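Local structure of SusD homolog (Bacteroides thetaiotaomicron, 3SGH) at residues S182-L185 / K186-N189. The protein probably binds sugar chains at the cell surface as a SusD-like outer membrane lipoprotein of the alpha-alpha superhelix type. Numbering follows the deposited sequence. Where two conformers were deposited one is given.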
ATOM      1  N   SER A 182     -16.927   7.494 -14.804  1.00 19.90           N
ATOM      2  CA  SER A 182     -16.769   6.078 -15.139  0.50 20.24           C
ATOM      3  C   SER A 182     -15.414   5.558 -14.669  1.00 19.61           C
ATOM      4  O   SER A 182     -15.314   4.420 -14.266  1.00 19.75           O
ATOM      5  CB  SER A 182     -16.938   5.832 -16.636  0.50 20.78           C
ATOM      6  OG  SER A 182     -18.277   6.093 -16.996  0.50 22.91           O
ATOM      7  N   LYS A 183     -14.383   6.396 -14.720  1.00 19.47           N
ATOM      8  CA  LYS A 183     -13.040   6.001 -14.220  1.00 19.23           C
ATOM      9  C   LYS A 183     -13.072   5.928 -12.697  1.00 18.25           C
ATOM     10  O   LYS A 183     -12.571   4.963 -12.095  1.00 18.21           O
ATOM     11  CB  LYS A 183     -11.961   6.974 -14.635  1.00 18.64           C
ATOM     12  CG  LYS A 183     -11.646   7.037 -16.098  1.00 21.94           C
ATOM     13  CD  LYS A 183     -10.842   5.850 -16.594  1.00 25.22           C
ATOM     14  CE  LYS A 183     -10.460   5.958 -18.124  1.00 26.72           C
ATOM     15  NZ  LYS A 183      -9.451   7.022 -18.440  1.00 29.22           N
ATOM     16  N   TRP A 184     -13.705   6.913 -12.073  1.00 16.78           N
ATOM     17  CA  TRP A 184     -13.852   6.838 -10.627  1.00 16.03           C
ATOM     18  C   TRP A 184     -14.674   5.624 -10.172  1.00 15.82           C
ATOM     19  O   TRP A 184     -14.435   5.057  -9.098  1.00 17.31           O
ATOM     20  CB  TRP A 184     -14.436   8.101 -10.036  1.00 16.19           C
ATOM     21  CG  TRP A 184     -13.471   9.224  -9.924  1.00 16.02           C
ATOM     22  CD1 TRP A 184     -13.468  10.360 -10.656  1.00 16.18           C
ATOM     23  CD2 TRP A 184     -12.355   9.314  -9.029  1.00 16.77           C
ATOM     24  NE1 TRP A 184     -12.432  11.182 -10.265  1.00 17.65           N
ATOM     25  CE2 TRP A 184     -11.723  10.553  -9.276  1.00 16.61           C
ATOM     26  CE3 TRP A 184     -11.840   8.472  -8.035  1.00 17.96           C
ATOM     27  CZ2 TRP A 184     -10.606  10.970  -8.569  1.00 18.33           C
ATOM     28  CZ3 TRP A 184     -10.709   8.885  -7.347  1.00 17.59           C
ATOM     29  CH2 TRP A 184     -10.113  10.126  -7.620  1.00 17.99           C
ATOM     30  N   LEU A 185     -15.633   5.204 -10.981  1.00 15.93           N
ATOM     31  CA  LEU A 185     -16.477   4.060 -10.584  1.00 16.83           C
ATOM     32  C   LEU A 185     -15.648   2.788 -10.567  1.00 16.47           C
ATOM     33  O   LEU A 185     -15.783   1.981  -9.663  1.00 16.53           O
ATOM     34  CB  LEU A 185     -17.675   3.931 -11.536  1.00 16.67           C
ATOM     35  CG  LEU A 185     -18.736   2.885 -11.148  1.00 20.20           C
ATOM     36  CD1 LEU A 185     -19.441   3.246  -9.866  1.00 19.21           C
ATOM     37  CD2 LEU A 185     -19.767   2.716 -12.333  1.00 19.74           C
ATOM     38  N   LYS A 186     -14.811   2.592 -11.580  1.00 15.56           N
ATOM     39  CA  LYS A 186     -13.898   1.462 -11.625  1.00 15.10           C
ATOM     40  C   LYS A 186     -12.921   1.523 -10.468  1.00 14.88           C
ATOM     41  O   LYS A 186     -12.656   0.504  -9.828  1.00 15.07           O
ATOM     42  CB  LYS A 186     -13.159   1.387 -12.985  1.00 15.85           C
ATOM     43  CG  LYS A 186     -14.059   0.933 -14.119  1.00 16.93           C
ATOM     44  CD  LYS A 186     -13.315   0.872 -15.466  1.00 21.21           C
ATOM     45  CE  LYS A 186     -13.090   2.298 -15.979  1.00 23.05           C
ATOM     46  NZ  LYS A 186     -13.000   2.486 -17.468  1.00 29.08           N
ATOM     47  N   PHE A 187     -12.410   2.731 -10.192  1.00 15.41           N
ATOM     48  CA  PHE A 187     -11.502   2.950  -9.034  1.00 15.09           C
ATOM     49  C   PHE A 187     -12.201   2.519  -7.745  1.00 15.30           C
ATOM     50  O   PHE A 187     -11.646   1.736  -6.921  1.00 14.24           O
ATOM     51  CB  PHE A 187     -11.075   4.417  -8.956  1.00 15.16           C
ATOM     52  CG  PHE A 187     -10.147   4.727  -7.816  1.00 15.28           C
ATOM     53  CD1 PHE A 187     -10.665   5.019  -6.555  1.00 14.42           C
ATOM     54  CD2 PHE A 187      -8.777   4.845  -8.031  1.00 15.18           C
ATOM     55  CE1 PHE A 187      -9.808   5.333  -5.461  1.00 17.93           C
ATOM     56  CE2 PHE A 187      -7.909   5.152  -6.967  1.00 16.42           C
ATOM     57  CZ  PHE A 187      -8.437   5.406  -5.664  1.00 16.19           C
ATOM     58  N   ALA A 188     -13.430   2.983  -7.576  1.00 14.49           N
ATOM     59  CA  ALA A 188     -14.180   2.698  -6.364  1.00 14.95           C
ATOM     60  C   ALA A 188     -14.452   1.186  -6.186  1.00 15.34           C
ATOM     61  O   ALA A 188     -14.324   0.656  -5.080  1.00 14.51           O
ATOM     62  CB  ALA A 188     -15.472   3.504  -6.314  1.00 15.97           C
ATOM     63  N   ASN A 189     -14.857   0.516  -7.256  1.00 15.43           N
ATOM     64  CA  ASN A 189     -15.077  -0.941  -7.198  1.00 14.86           C
ATOM     65  C   ASN A 189     -13.802  -1.720  -6.982  1.00 15.09           C
ATOM     66  O   ASN A 189     -13.811  -2.742  -6.292  1.00 15.24           O
ATOM     67  CB  ASN A 189     -15.834  -1.422  -8.439  1.00 15.11           C
ATOM     68  CG  ASN A 189     -17.331  -1.138  -8.323  1.00 15.71           C
ATOM     69  OD1 ASN A 189     -17.981  -1.624  -7.408  1.00 18.68           O
ATOM     70  ND2 ASN A 189     -17.868  -0.342  -9.242  1.00 17.01           N
TER
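The edge of W184's six-membered ring is turned into one face of F187, a T-shaped pair three residues apart on helix 181-198 of the SusD-like alpha-alpha superhelix. The ring centroids are 5.3 Å apart and the planes meet at 71°. CZ3 of W184 sits 4.0 Å above the F187 plane, displaced toward the rim, while CE3 of W184 comes within 3.9 Å of CD1 of F187. F187 sends CG anti to its own N (chi1 -180°), which sets its ring alongside the indole, both side chains running the same way, with L107 of helix 100-120 touching each. The indole is further fixed by a hydrogen bond from NE1 to OD2 of D174 and by an edge-to-face contact with Y177. A leucine in place of W184 would probably take the edge of the indole off one face of F187 and leave D174 without its NE1 donor.

On another side of the same turn the two lysines meet at an angle: NZ of K186 lies 4.1 Å from CD of K183, yet the two NZ atoms stay 5.8 Å apart, each with its own acceptor. The bend of K186 at chi3 (-74°) carries CE back past the carbonyl O of S182, and NZ makes a salt bridge with OD1 of D225; K183 NZ is hydrogen-bonded to the carbonyl O of G224. On the side that touches I155 of helix 140-162, L185 and N189 run side by side. The carbonyl O of L185 takes two donors from N189: the backbone N at 3.0 Å, the ordinary i to i+4 bond of the helix, and, weakly, the amide ND2 at 3.1 Å.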